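Local coordinates for molybdenum cofactor biosynthesis protein (Pyrococcus furiosus, PDB 1XI8) that probably acts as a molybdopterin molybdotransferase of the MoeA family, inserting molybdenum into molybdopterin during cofactor biosynthesis, at residues S22-D27 against L281-T286; I288-P293 against V310-H315; A337-D342 against A362-K367; E351-M356 against L383-D388. All blocks are in the same frame, centred on the assembly; numbering follows the deposited sequence.

Overall arrangement
Along the chain, contacts 1 and 2 each close before the next opens, whereas contacts 3 and 4 interleave, their segments alternating within the C-terminal MoeA region. Contact 1 brings helix 17-26 against edge strand 283-284 of the probable molybdopterin-binding domain. Contacts 1 and 2 are about 14 Å apart between centres: strand 288-289 follows strand 283-284 and pairs parallel with strand 350-358 in a second mixed sheet, while helix 307-326 packs against the turn after it. The centres of contacts 2 and 4 are about 11 Å apart. Strand 361-364 lies between strands 334-339 and 350-358, so contacts 3 and 4 adjoin. The series thus runs from the N-terminal helix to the C-terminal sheet.

Contact 1. Residues S22-D27 against L281-T286; sequences SIVLND and LLFHGT
Phe283 meets the end of helix 17-26 with the edge of its ring: Val24 CG1 lies 3.4 Å from Phe283 CE1 and almost as near CZ, and Ile23 CG2 is 3.8 Å from Phe283 CD1. Both methyls lie near the ring plane, at the rim and not over a face. The same Ile23 methyl also reaches Leu282, with CG2 3.8 Å from Leu282 CB and equally near CD1, so one branch touches two consecutive side chains. Ile23 CG1 lies opposite the carbonyl carbon, beside the backbone N (chi1 -79°), which leaves CG2 opposite the N and facing the strand. Asp27 adds a looser touch, its CG 4.2 Å from Leu282 CD1. The ring is aimed by Phe283 chi1 of 65°, which sets CG between the backbone N and the carbonyl carbon; Ala20 and Thr15 also pack on it. Tyr296, on the neighbouring strand 295-297, is the second shell: its backbone bonds to Leu282 and Phe283, the side chains of Val24 and Phe283 rest on it, and its OH is hydrogen-bonded to Asp27 OD1. With an alanine at Phe283, Val24 CG1 and Ile23 CG2 would probably lose the ring edge they meet, opening a gap between helix and strand. The chemistry across these segments is apolar, consistent with shape fit holding the N-terminal helix on the probable molybdopterin-binding domain, with the polar tie at Asp27 running through Tyr296.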
loop_
_atom_site.group_PDB
_atom_site.type_symbol
_atom_site.label_atom_id
_atom_site.label_comp_id
_atom_site.label_asym_id
_atom_site.label_seq_id
_atom_site.Cartn_x
_atom_site.Cartn_y
_atom_site.Cartn_z
ATOM N N SER A 22 4.384 21.401 12.394
ATOM C CA SER A 22 3.320 21.605 13.384
ATOM C C SER A 22 2.526 22.877 13.097
ATOM O O SER A 22 1.375 23.004 13.497
ATOM C CB SER A 22 3.867 21.584 14.814
ATOM O OG SER A 22 5.085 22.296 14.895
ATOM N N ILE A 23 3.136 23.813 12.384
ATOM C CA ILE A 23 2.415 25.008 11.966
ATOM C C ILE A 23 1.323 24.640 10.967
ATOM O O ILE A 23 0.200 25.146 11.058
ATOM C CB ILE A 23 3.361 26.085 11.389
ATOM C CG1 ILE A 23 4.053 26.835 12.533
ATOM C CG2 ILE A 23 2.603 27.065 10.494
ATOM C CD1 ILE A 23 5.162 27.750 12.078
ATOM N N VAL A 24 1.644 23.752 10.024
ATOM C CA VAL A 24 0.654 23.320 9.034
ATOM C C VAL A 24 -0.435 22.473 9.691
ATOM O O VAL A 24 -1.619 22.709 9.467
ATOM C CB VAL A 24 1.279 22.601 7.780
ATOM C CG1 VAL A 24 2.454 23.388 7.244
ATOM C CG2 VAL A 24 1.740 21.197 8.096
ATOM N N LEU A 25 -0.045 21.507 10.516
ATOM C CA LEU A 25 -1.024 20.599 11.098
ATOM C C LEU A 25 -1.954 21.354 12.045
ATOM O O LEU A 25 -3.159 21.087 12.103
ATOM C CB LEU A 25 -0.347 19.428 11.823
ATOM C CG LEU A 25 0.599 18.513 11.033
ATOM C CD1 LEU A 25 1.218 17.444 11.943
ATOM C CD2 LEU A 25 -0.085 17.875 9.822
ATOM N N ASN A 26 -1.401 22.312 12.784
ATOM C CA ASN A 26 -2.224 23.030 13.732
ATOM C C ASN A 26 -3.168 24.042 13.100
ATOM O O ASN A 26 -4.129 24.476 13.736
ATOM C CB ASN A 26 -1.405 23.696 14.828
ATOM C CG ASN A 26 -2.101 23.586 16.173
ATOM O OD1 ASN A 26 -1.970 22.556 16.867
ATOM N ND2 ASN A 26 -2.880 24.621 16.535
ATOM N N ASP A 27 -2.895 24.407 11.855
ATOM C CA ASP A 27 -3.753 25.336 11.127
ATOM C C ASP A 27 -4.844 24.591 10.365
ATOM O O ASP A 27 -5.676 25.199 9.704
ATOM C CB ASP A 27 -2.927 26.158 10.139
ATOM C CG ASP A 27 -3.769 27.147 9.370
ATOM O OD1 ASP A 27 -3.773 27.113 8.116
ATOM O OD2 ASP A 27 -4.446 27.953 10.037
ATOM N N LEU A 281 1.474 33.539 3.731
ATOM C CA LEU A 281 2.205 32.358 4.162
ATOM C C LEU A 281 2.602 32.440 5.637
ATOM O O LEU A 281 3.050 33.483 6.110
ATOM C CB LEU A 281 3.452 32.181 3.291
ATOM C CG LEU A 281 3.228 32.208 1.769
ATOM C CD1 LEU A 281 4.471 32.693 1.021
ATOM C CD2 LEU A 281 2.781 30.847 1.267
ATOM N N LEU A 282 2.437 31.332 6.357
ATOM C CA LEU A 282 2.832 31.261 7.758
ATOM C C LEU A 282 4.321 30.941 7.865
ATOM O O LEU A 282 4.934 31.113 8.926
ATOM C CB LEU A 282 2.003 30.210 8.488
ATOM C CG LEU A 282 0.483 30.403 8.437
ATOM C CD1 LEU A 282 -0.212 29.356 9.288
ATOM C CD2 LEU A 282 0.071 31.797 8.881
ATOM N N PHE A 283 4.884 30.450 6.763
ATOM C CA PHE A 283 6.326 30.229 6.625
ATOM C C PHE A 283 6.661 30.047 5.151
ATOM O O PHE A 283 5.797 29.715 4.347
ATOM C CB PHE A 283 6.836 29.047 7.464
ATOM C CG PHE A 283 6.305 27.700 7.042
ATOM C CD1 PHE A 283 5.217 27.127 7.697
ATOM C CD2 PHE A 283 6.901 26.990 6.000
ATOM C CE1 PHE A 283 4.734 25.887 7.312
ATOM C CE2 PHE A 283 6.422 25.757 5.620
ATOM C CZ PHE A 283 5.341 25.204 6.278
ATOM N N HIS A 284 7.917 30.276 4.803
ATOM C CA HIS A 284 8.349 30.225 3.419
ATOM C C HIS A 284 9.853 30.009 3.405
ATOM O O HIS A 284 10.627 30.926 3.675
ATOM C CB HIS A 284 7.974 31.522 2.708
ATOM C CG HIS A 284 8.191 31.490 1.228
ATOM N ND1 HIS A 284 8.168 30.321 0.493
ATOM C CD2 HIS A 284 8.407 32.489 0.339
ATOM C CE1 HIS A 284 8.377 30.603 -0.781
ATOM N NE2 HIS A 284 8.524 31.911 -0.901
ATOM N N GLY A 285 10.255 28.781 3.096
ATOM C CA GLY A 285 11.647 28.394 3.173
ATOM C C GLY A 285 11.863 27.659 4.476
ATOM O O GLY A 285 11.623 28.208 5.563
ATOM N N THR A 286 12.294 26.407 4.379
ATOM C CA THR A 286 12.601 25.629 5.568
ATOM C C THR A 286 13.966 24.952 5.454
ATOM O O THR A 286 14.684 25.116 4.448
ATOM C CB THR A 286 11.520 24.567 5.876
ATOM O OG1 THR A 286 11.677 23.447 5.002
ATOM C CG2 THR A 286 10.128 25.147 5.719
#

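Contact 2. Residues I288-P293 against V310-H315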
loop_
_atom_site.group_PDB
_atom_site.type_symbol
_atom_site.label_atom_id
_atom_site.label_comp_id
_atom_site.label_asym_id
_atom_site.label_seq_id
_atom_site.Cartn_x
_atom_site.Cartn_y
_atom_site.Cartn_z
ATOM N N ILE A 288 14.663 21.835 5.088
ATOM C CA ILE A 288 14.663 20.567 4.362
ATOM C C ILE A 288 15.454 20.659 3.062
ATOM O O ILE A 288 15.512 21.708 2.432
ATOM C CB ILE A 288 13.219 19.998 4.086
ATOM C CG1 ILE A 288 12.550 20.714 2.900
ATOM C CG2 ILE A 288 12.346 20.041 5.358
ATOM C CD1 ILE A 288 11.232 20.099 2.450
ATOM N N ARG A 289 16.079 19.546 2.691
ATOM C CA ARG A 289 16.775 19.421 1.428
ATOM C C ARG A 289 16.517 18.015 0.921
ATOM O O ARG A 289 16.689 17.047 1.668
ATOM C CB ARG A 289 18.289 19.660 1.578
ATOM N N PRO A 290 16.073 17.892 -0.339
ATOM C CA PRO A 290 15.659 18.988 -1.226
ATOM C C PRO A 290 14.305 19.618 -0.848
ATOM O O PRO A 290 13.658 19.188 0.111
ATOM C CB PRO A 290 15.523 18.297 -2.576
ATOM C CG PRO A 290 15.262 16.874 -2.253
ATOM C CD PRO A 290 15.981 16.576 -0.990
ATOM N N GLY A 291 13.883 20.634 -1.596
ATOM C CA GLY A 291 12.535 21.185 -1.425
ATOM C C GLY A 291 12.466 22.347 -0.468
ATOM O O GLY A 291 11.415 22.704 0.041
ATOM N N ARG A 292 13.618 22.942 -0.254
ATOM C CA ARG A 292 13.816 24.012 0.698
ATOM C C ARG A 292 12.836 25.206 0.638
ATOM O O ARG A 292 12.292 25.600 1.663
ATOM C CB ARG A 292 15.264 24.466 0.564
ATOM C CG ARG A 292 15.583 25.806 1.151
ATOM C CD ARG A 292 17.057 25.827 1.364
ATOM N NE ARG A 292 17.599 27.165 1.432
ATOM C CZ ARG A 292 18.786 27.417 1.953
ATOM N NH1 ARG A 292 19.500 26.411 2.444
ATOM N NH2 ARG A 292 19.247 28.657 1.990
ATOM N N PRO A 293 12.616 25.789 -0.552
ATOM C CA PRO A 293 11.752 26.972 -0.647
ATOM C C PRO A 293 10.268 26.786 -0.273
ATOM O O PRO A 293 9.498 27.747 -0.368
ATOM C CB PRO A 293 11.852 27.354 -2.134
ATOM C CG PRO A 293 13.072 26.695 -2.624
ATOM C CD PRO A 293 13.171 25.421 -1.866
ATOM N N VAL A 310 9.469 18.114 -5.242
ATOM C CA VAL A 310 8.025 18.019 -5.110
ATOM C C VAL A 310 7.627 16.770 -4.332
ATOM O O VAL A 310 6.770 16.818 -3.452
ATOM C CB VAL A 310 7.339 18.049 -6.489
ATOM C CG1 VAL A 310 5.871 17.721 -6.362
ATOM C CG2 VAL A 310 7.517 19.412 -7.120
ATOM N N PHE A 311 8.269 15.660 -4.659
ATOM C CA PHE A 311 8.039 14.397 -3.987
ATOM C C PHE A 311 8.432 14.516 -2.509
ATOM O O PHE A 311 7.703 14.075 -1.619
ATOM C CB PHE A 311 8.873 13.331 -4.690
ATOM C CG PHE A 311 8.673 11.936 -4.179
ATOM C CD1 PHE A 311 7.688 11.128 -4.709
ATOM C CD2 PHE A 311 9.499 11.418 -3.195
ATOM C CE1 PHE A 311 7.516 9.830 -4.251
ATOM C CE2 PHE A 311 9.332 10.130 -2.738
ATOM C CZ PHE A 311 8.339 9.332 -3.265
ATOM N N THR A 312 9.593 15.114 -2.271
ATOM C CA THR A 312 10.114 15.333 -0.930
ATOM C C THR A 312 9.157 16.161 -0.086
ATOM O O THR A 312 8.837 15.792 1.041
ATOM C CB THR A 312 11.464 16.046 -0.976
ATOM O OG1 THR A 312 12.421 15.175 -1.569
ATOM C CG2 THR A 312 11.920 16.413 0.431
ATOM N N GLN A 313 8.708 17.273 -0.654
ATOM C CA GLN A 313 7.770 18.156 0.002
ATOM C C GLN A 313 6.439 17.460 0.268
ATOM O O GLN A 313 5.807 17.698 1.298
ATOM C CB GLN A 313 7.573 19.433 -0.824
ATOM C CG GLN A 313 8.786 20.355 -0.841
ATOM C CD GLN A 313 8.683 21.469 -1.878
ATOM O OE1 GLN A 313 7.933 21.377 -2.858
ATOM N NE2 GLN A 313 9.450 22.527 -1.669
ATOM N N PHE A 314 6.015 16.590 -0.647
ATOM C CA PHE A 314 4.748 15.885 -0.441
ATOM C C PHE A 314 4.798 14.990 0.786
ATOM O O PHE A 314 3.907 15.050 1.630
ATOM C CB PHE A 314 4.296 15.069 -1.660
ATOM C CG PHE A 314 3.001 14.350 -1.427
ATOM C CD1 PHE A 314 2.980 13.114 -0.805
ATOM C CD2 PHE A 314 1.799 14.923 -1.796
ATOM C CE1 PHE A 314 1.788 12.458 -0.572
ATOM C CE2 PHE A 314 0.599 14.266 -1.565
ATOM C CZ PHE A 314 0.598 13.035 -0.956
ATOM N N HIS A 315 5.838 14.168 0.872
ATOM C CA HIS A 315 6.005 13.239 1.990
ATOM C C HIS A 315 6.321 13.912 3.325
ATOM O O HIS A 315 5.880 13.445 4.373
ATOM C CB HIS A 315 7.059 12.174 1.672
ATOM C CG HIS A 315 6.554 11.083 0.780
ATOM N ND1 HIS A 315 5.884 9.980 1.261
ATOM C CD2 HIS A 315 6.613 10.929 -0.565
ATOM C CE1 HIS A 315 5.555 9.194 0.255
ATOM N NE2 HIS A 315 5.985 9.748 -0.864
#
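Gln313 and Thr312, neighbours on helix 307-326, pack on the cis-proline turn that follows strand 288-289, a strand paired parallel with strand 350-358, at the junction between the probable molybdopterin-binding domain and the C-terminal sheet. Thr312 and Pro290 cross at about a right angle. The threonine methyl CG2 lies 3.3 Å from Pro290 O, while OG1 comes 3.4 Å from Pro290 CG; that hydroxyl is hydrogen-bonded to Val308 O, one turn back in the helix, so its contact with the proline ring is packing. The peptide bond before Pro290 is cis. Ile288 CD1 reaches Gln313 CG at 4.1 Å, again nearly perpendicular, and this isoleucine also packs on Leu316 and Phe317 of the helix. Next to Pro290, Gly291 is the residue nearest Gln313, CA to CA 5.8 Å. Its backbone angles call for glycine, and a CB here would run into Gln313 CG. Gln313 leaves the helix with CG opposite its carbonyl carbon (chi1 -70°) and continues extended, which brings the amide to the Gly291 carbonyl. Both ends of that buried amide are engaged: OE1 accepts a bond from Ser304 N, fixing the flip of the group, and NE2 donates to Gly291 O. This last bond, NE2 to Gly291 O, spans 2.6 Å at an N-H...O angle of 160°; Gly291 O lies near the amide plane, but NE2 stands above the carbonyl plane of Gly291.

Contact 3. Residues A337-D342 against A362-K367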
loop_
_atom_site.group_PDB
_atom_site.type_symbol
_atom_site.label_atom_id
_atom_site.label_comp_id
_atom_site.label_asym_id
_atom_site.label_seq_id
_atom_site.Cartn_x
_atom_site.Cartn_y
_atom_site.Cartn_z
ATOM N N ALA A 337 16.701 -0.533 9.369
ATOM C CA ALA A 337 17.529 -0.949 8.254
ATOM C C ALA A 337 18.989 -0.670 8.544
ATOM O O ALA A 337 19.315 0.338 9.154
ATOM C CB ALA A 337 17.094 -0.258 6.948
ATOM N N VAL A 338 19.850 -1.586 8.106
ATOM C CA VAL A 338 21.292 -1.407 8.125
ATOM C C VAL A 338 21.691 -0.722 6.823
ATOM O O VAL A 338 21.310 -1.166 5.746
ATOM C CB VAL A 338 22.034 -2.766 8.253
ATOM C CG1 VAL A 338 23.531 -2.607 7.996
ATOM C CG2 VAL A 338 21.780 -3.403 9.627
ATOM N N LEU A 339 22.447 0.365 6.911
ATOM C CA LEU A 339 22.867 1.077 5.711
ATOM C C LEU A 339 23.908 0.304 4.914
ATOM O O LEU A 339 24.870 -0.218 5.477
ATOM C CB LEU A 339 23.424 2.439 6.089
ATOM C CG LEU A 339 22.403 3.443 6.610
ATOM C CD1 LEU A 339 23.110 4.701 7.038
ATOM C CD2 LEU A 339 21.396 3.734 5.522
ATOM N N GLU A 340 23.711 0.217 3.600
ATOM C CA GLU A 340 24.703 -0.411 2.726
ATOM C C GLU A 340 25.751 0.620 2.334
ATOM O O GLU A 340 26.855 0.258 1.929
ATOM C CB GLU A 340 24.062 -1.030 1.479
ATOM C CG GLU A 340 23.419 -2.418 1.694
ATOM C CD GLU A 340 22.611 -2.915 0.479
ATOM O OE1 GLU A 340 22.178 -4.092 0.479
ATOM O OE2 GLU A 340 22.396 -2.136 -0.477
ATOM N N ASP A 341 25.414 1.902 2.468
ATOM C CA ASP A 341 26.334 2.988 2.107
ATOM C C ASP A 341 26.405 4.105 3.180
ATOM O O ASP A 341 25.631 4.102 4.161
ATOM C CB ASP A 341 25.933 3.581 0.746
ATOM C CG ASP A 341 25.676 2.509 -0.318
ATOM O OD1 ASP A 341 26.617 1.733 -0.643
ATOM O OD2 ASP A 341 24.531 2.445 -0.833
ATOM N N ASP A 342 27.338 5.045 2.997
ATOM C CA ASP A 342 27.428 6.230 3.853
ATOM C C ASP A 342 26.338 7.236 3.464
ATOM O O ASP A 342 25.971 7.345 2.292
ATOM C CB ASP A 342 28.797 6.919 3.722
ATOM C CG ASP A 342 29.916 6.187 4.460
ATOM O OD1 ASP A 342 31.088 6.356 4.054
ATOM O OD2 ASP A 342 29.648 5.452 5.438
ATOM N N ALA A 362 19.136 -1.230 3.769
ATOM C CA ALA A 362 18.814 -0.033 2.993
ATOM C C ALA A 362 19.977 0.399 2.108
ATOM O O ALA A 362 21.084 0.669 2.589
ATOM C CB ALA A 362 18.382 1.120 3.901
ATOM N N LYS A 363 19.707 0.468 0.806
ATOM C CA LYS A 363 20.694 0.899 -0.164
ATOM C C LYS A 363 20.445 2.361 -0.542
ATOM O O LYS A 363 19.379 2.717 -1.036
ATOM C CB LYS A 363 20.643 -0.020 -1.385
ATOM C CG LYS A 363 21.561 0.371 -2.526
ATOM C CD LYS A 363 23.054 0.168 -2.204
ATOM C CE LYS A 363 23.888 0.190 -3.499
ATOM N NZ LYS A 363 25.364 0.257 -3.257
ATOM N N VAL A 364 21.435 3.205 -0.292
ATOM C CA VAL A 364 21.350 4.622 -0.597
ATOM C C VAL A 364 21.447 4.902 -2.099
ATOM O O VAL A 364 22.403 4.490 -2.754
ATOM C CB VAL A 364 22.467 5.382 0.114
ATOM C CG1 VAL A 364 22.399 6.868 -0.214
ATOM C CG2 VAL A 364 22.396 5.140 1.621
ATOM N N ILE A 365 20.454 5.607 -2.635
ATOM C CA ILE A 365 20.417 5.957 -4.051
ATOM C C ILE A 365 21.258 7.197 -4.365
ATOM O O ILE A 365 20.966 8.289 -3.891
ATOM C CB ILE A 365 18.982 6.240 -4.507
ATOM C CG1 ILE A 365 18.036 5.163 -3.969
ATOM C CG2 ILE A 365 18.922 6.349 -6.028
ATOM C CD1 ILE A 365 18.434 3.728 -4.352
ATOM N N LYS A 366 22.299 7.019 -5.178
ATOM C CA LYS A 366 23.180 8.123 -5.553
ATOM C C LYS A 366 22.557 8.907 -6.701
ATOM O O LYS A 366 22.406 8.375 -7.794
ATOM C CB LYS A 366 24.554 7.578 -5.968
ATOM N N LYS A 367 22.181 10.161 -6.459
ATOM C CA LYS A 367 21.663 11.034 -7.528
ATOM C C LYS A 367 20.920 12.235 -6.956
ATOM O O LYS A 367 21.517 13.290 -6.734
ATOM C CB LYS A 367 20.766 10.267 -8.519
#
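Asp341 and Lys363 form a salt bridge just past the end of strand 334-339, Asp341 OD1 receiving Lys363 NZ at 3.3 Å on its syn lone pair. Asp341 OD2 is also near the ammonium, in a weak bond of 3.4 Å from Lys363 NZ, and takes a second weak bond from the backbone Val364 N at 3.2 Å. The lysine chain bends at chi2 (70°), which brings NZ to the Asp341 carboxylate. Glu340 OE2 stays 4.7 Å from Lys363 NZ, close enough for a weak attraction at most, and probably adds little to the bridge. Replacing Asp341 by an alanine would probably leave Lys363 NZ without its carboxylate mate and Val364 N without this acceptor. Two backbone bonds follow: Ala362 N to Val338 O and Glu340 N to Ala362 O, each 2.9 Å, so Ala362 is gripped by both its N-H and its carbonyl. Around them lies the apolar layer. Ala337 CB meets Ala362 CB at 3.6 Å, and Leu339 CD2 sits near both the Ala362 methyl and Val364 CG2, while Val353 of strand 350-358 touches Val364 and Tyr357 touches Ala337. Beyond the segments, Arg394 bonds to Glu340 O through its side chain and to Asp342 OD2 through its backbone N. Bridged at Leu339 and Ala362, the two strands make a short parallel pair within the mixed, curled sheet of the MoeA C-terminal domain.

Contact 4. Residues E351-M356 against L383-D388; sequences EFVRVM and LVVPED
Four backbone hydrogen bonds tie Glu351 to Val385 and Val353 to Leu383, in both directions for each pair, with N to O distances of 2.9 Å throughout. Between the two hydrogen-bonded pairs, Phe352 and Val384 form a non-hydrogen-bonded one, and here a CA-H...O contact adds to the pairing, Val384 CA lying 3.2 Å from Glu351 O. The strands run antiparallel, their axes at 154°, as neighbours within the mixed sheet of the MoeA C-terminal domain. On the face bearing Glu351, Val353, Leu383 and Val385, the packing is largely apolar. Val353 and Val385 cross at a slant, Val353 CG2 meeting Val385 CG2 at 4.0 Å, and Val353 CB is 4.2 Å from Leu383 CB. In Val353, CG1 is anti to the backbone N (chi1 178°), and CG2, opposite the carbonyl carbon, is the branch that meets Val385. Glu351 joins this face through its CB, 4.0 Å from Val385 CB. Val343 of strand 343-344 packs on Val353, Leu383 and Val385. The polar end of Glu351 turns to Ser345, whose OG is hydrogen-bonded to Glu351 OE1. On the other face, Phe352 stacks with Tyr382 and packs on Thr312, His315 and Leu316 of helix 307-326.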
loop_
_atom_site.group_PDB
_atom_site.type_symbol
_atom_site.label_atom_id
_atom_site.label_comp_id
_atom_site.label_asym_id
_atom_site.label_seq_id
_atom_site.Cartn_x
_atom_site.Cartn_y
_atom_site.Cartn_z
ATOM N N GLU A 351 17.595 16.434 5.802
ATOM C CA GLU A 351 17.708 15.725 4.533
ATOM C C GLU A 351 16.757 14.569 4.329
ATOM O O GLU A 351 16.567 13.727 5.207
ATOM C CB GLU A 351 19.136 15.256 4.265
ATOM C CG GLU A 351 19.915 16.237 3.419
ATOM C CD GLU A 351 20.957 15.570 2.557
ATOM O OE1 GLU A 351 21.848 14.892 3.114
ATOM O OE2 GLU A 351 20.889 15.726 1.320
ATOM N N PHE A 352 16.183 14.556 3.132
ATOM C CA PHE A 352 15.327 13.504 2.661
ATOM C C PHE A 352 16.186 12.637 1.752
ATOM O O PHE A 352 16.566 13.063 0.661
ATOM C CB PHE A 352 14.181 14.138 1.882
ATOM C CG PHE A 352 13.092 13.184 1.477
ATOM C CD1 PHE A 352 13.135 12.534 0.246
ATOM C CD2 PHE A 352 12.008 12.957 2.311
ATOM C CE1 PHE A 352 12.126 11.667 -0.140
ATOM C CE2 PHE A 352 11.002 12.098 1.927
ATOM C CZ PHE A 352 11.062 11.446 0.700
ATOM N N VAL A 353 16.504 11.424 2.204
ATOM C CA VAL A 353 17.392 10.533 1.465
ATOM C C VAL A 353 16.620 9.348 0.919
ATOM O O VAL A 353 16.013 8.591 1.682
ATOM C CB VAL A 353 18.527 10.008 2.356
ATOM C CG1 VAL A 353 19.403 9.043 1.580
ATOM C CG2 VAL A 353 19.344 11.163 2.923
ATOM N N ARG A 354 16.636 9.189 -0.402
ATOM C CA ARG A 354 15.907 8.098 -1.041
ATOM C C ARG A 354 16.700 6.795 -0.909
ATOM O O ARG A 354 17.912 6.773 -1.113
ATOM C CB ARG A 354 15.592 8.445 -2.504
ATOM N N VAL A 355 16.021 5.713 -0.543
ATOM C CA VAL A 355 16.690 4.430 -0.350
ATOM C C VAL A 355 15.870 3.300 -0.909
ATOM O O VAL A 355 14.675 3.430 -1.120
ATOM C CB VAL A 355 16.987 4.100 1.145
ATOM C CG1 VAL A 355 18.137 4.937 1.684
ATOM C CG2 VAL A 355 15.731 4.242 2.013
ATOM N N MET A 356 16.536 2.184 -1.152
ATOM C CA MET A 356 15.866 0.976 -1.581
ATOM C C MET A 356 15.922 0.006 -0.417
ATOM O O MET A 356 16.980 -0.549 -0.112
ATOM C CB MET A 356 16.535 0.387 -2.829
ATOM C CG MET A 356 16.004 -0.980 -3.248
ATOM S SD MET A 356 14.233 -0.978 -3.580
ATOM C CE MET A 356 14.199 -0.137 -5.170
ATOM N N LEU A 383 14.896 7.986 4.240
ATOM C CA LEU A 383 15.562 8.181 5.499
ATOM C C LEU A 383 15.630 9.681 5.751
ATOM O O LEU A 383 15.905 10.448 4.834
ATOM C CB LEU A 383 16.964 7.597 5.396
ATOM C CG LEU A 383 18.086 8.076 6.306
ATOM C CD1 LEU A 383 17.810 7.675 7.740
ATOM C CD2 LEU A 383 19.388 7.471 5.807
ATOM N N VAL A 384 15.364 10.104 6.978
ATOM C CA VAL A 384 15.550 11.505 7.315
ATOM C C VAL A 384 16.865 11.706 8.087
ATOM O O VAL A 384 17.187 10.937 8.992
ATOM C CB VAL A 384 14.322 12.119 8.086
ATOM C CG1 VAL A 384 13.134 12.276 7.159
ATOM C CG2 VAL A 384 13.948 11.303 9.326
ATOM N N VAL A 385 17.629 12.726 7.707
ATOM C CA VAL A 385 18.828 13.137 8.452
ATOM C C VAL A 385 18.552 14.518 9.045
ATOM O O VAL A 385 18.686 15.530 8.368
ATOM C CB VAL A 385 20.065 13.158 7.564
ATOM C CG1 VAL A 385 21.316 13.298 8.419
ATOM C CG2 VAL A 385 20.133 11.883 6.761
ATOM N N PRO A 386 18.151 14.540 10.323
ATOM C CA PRO A 386 17.468 15.623 11.058
ATOM C C PRO A 386 18.223 16.895 11.457
ATOM O O PRO A 386 17.822 17.538 12.426
ATOM C CB PRO A 386 16.944 14.926 12.334
ATOM C CG PRO A 386 17.222 13.452 12.144
ATOM C CD PRO A 386 18.359 13.356 11.172
ATOM N N GLU A 387 19.276 17.270 10.744
ATOM C CA GLU A 387 19.878 18.612 10.911
ATOM C C GLU A 387 20.753 18.866 12.146
ATOM O O GLU A 387 21.646 19.709 12.086
ATOM C CB GLU A 387 18.844 19.739 10.727
ATOM C CG GLU A 387 18.013 20.098 11.942
ATOM C CD GLU A 387 16.595 20.485 11.545
ATOM O OE1 GLU A 387 16.441 21.432 10.753
ATOM O OE2 GLU A 387 15.641 19.833 12.015
ATOM N N ASP A 388 20.517 18.158 13.246
ATOM C CA ASP A 388 21.523 18.109 14.308
ATOM C C ASP A 388 22.346 16.829 14.165
ATOM O O ASP A 388 22.953 16.361 15.133
ATOM C CB ASP A 388 20.904 18.208 15.708
ATOM C CG ASP A 388 19.829 17.163 15.954
ATOM O OD1 ASP A 388 19.268 17.143 17.082
ATOM O OD2 ASP A 388 19.538 16.373 15.020
#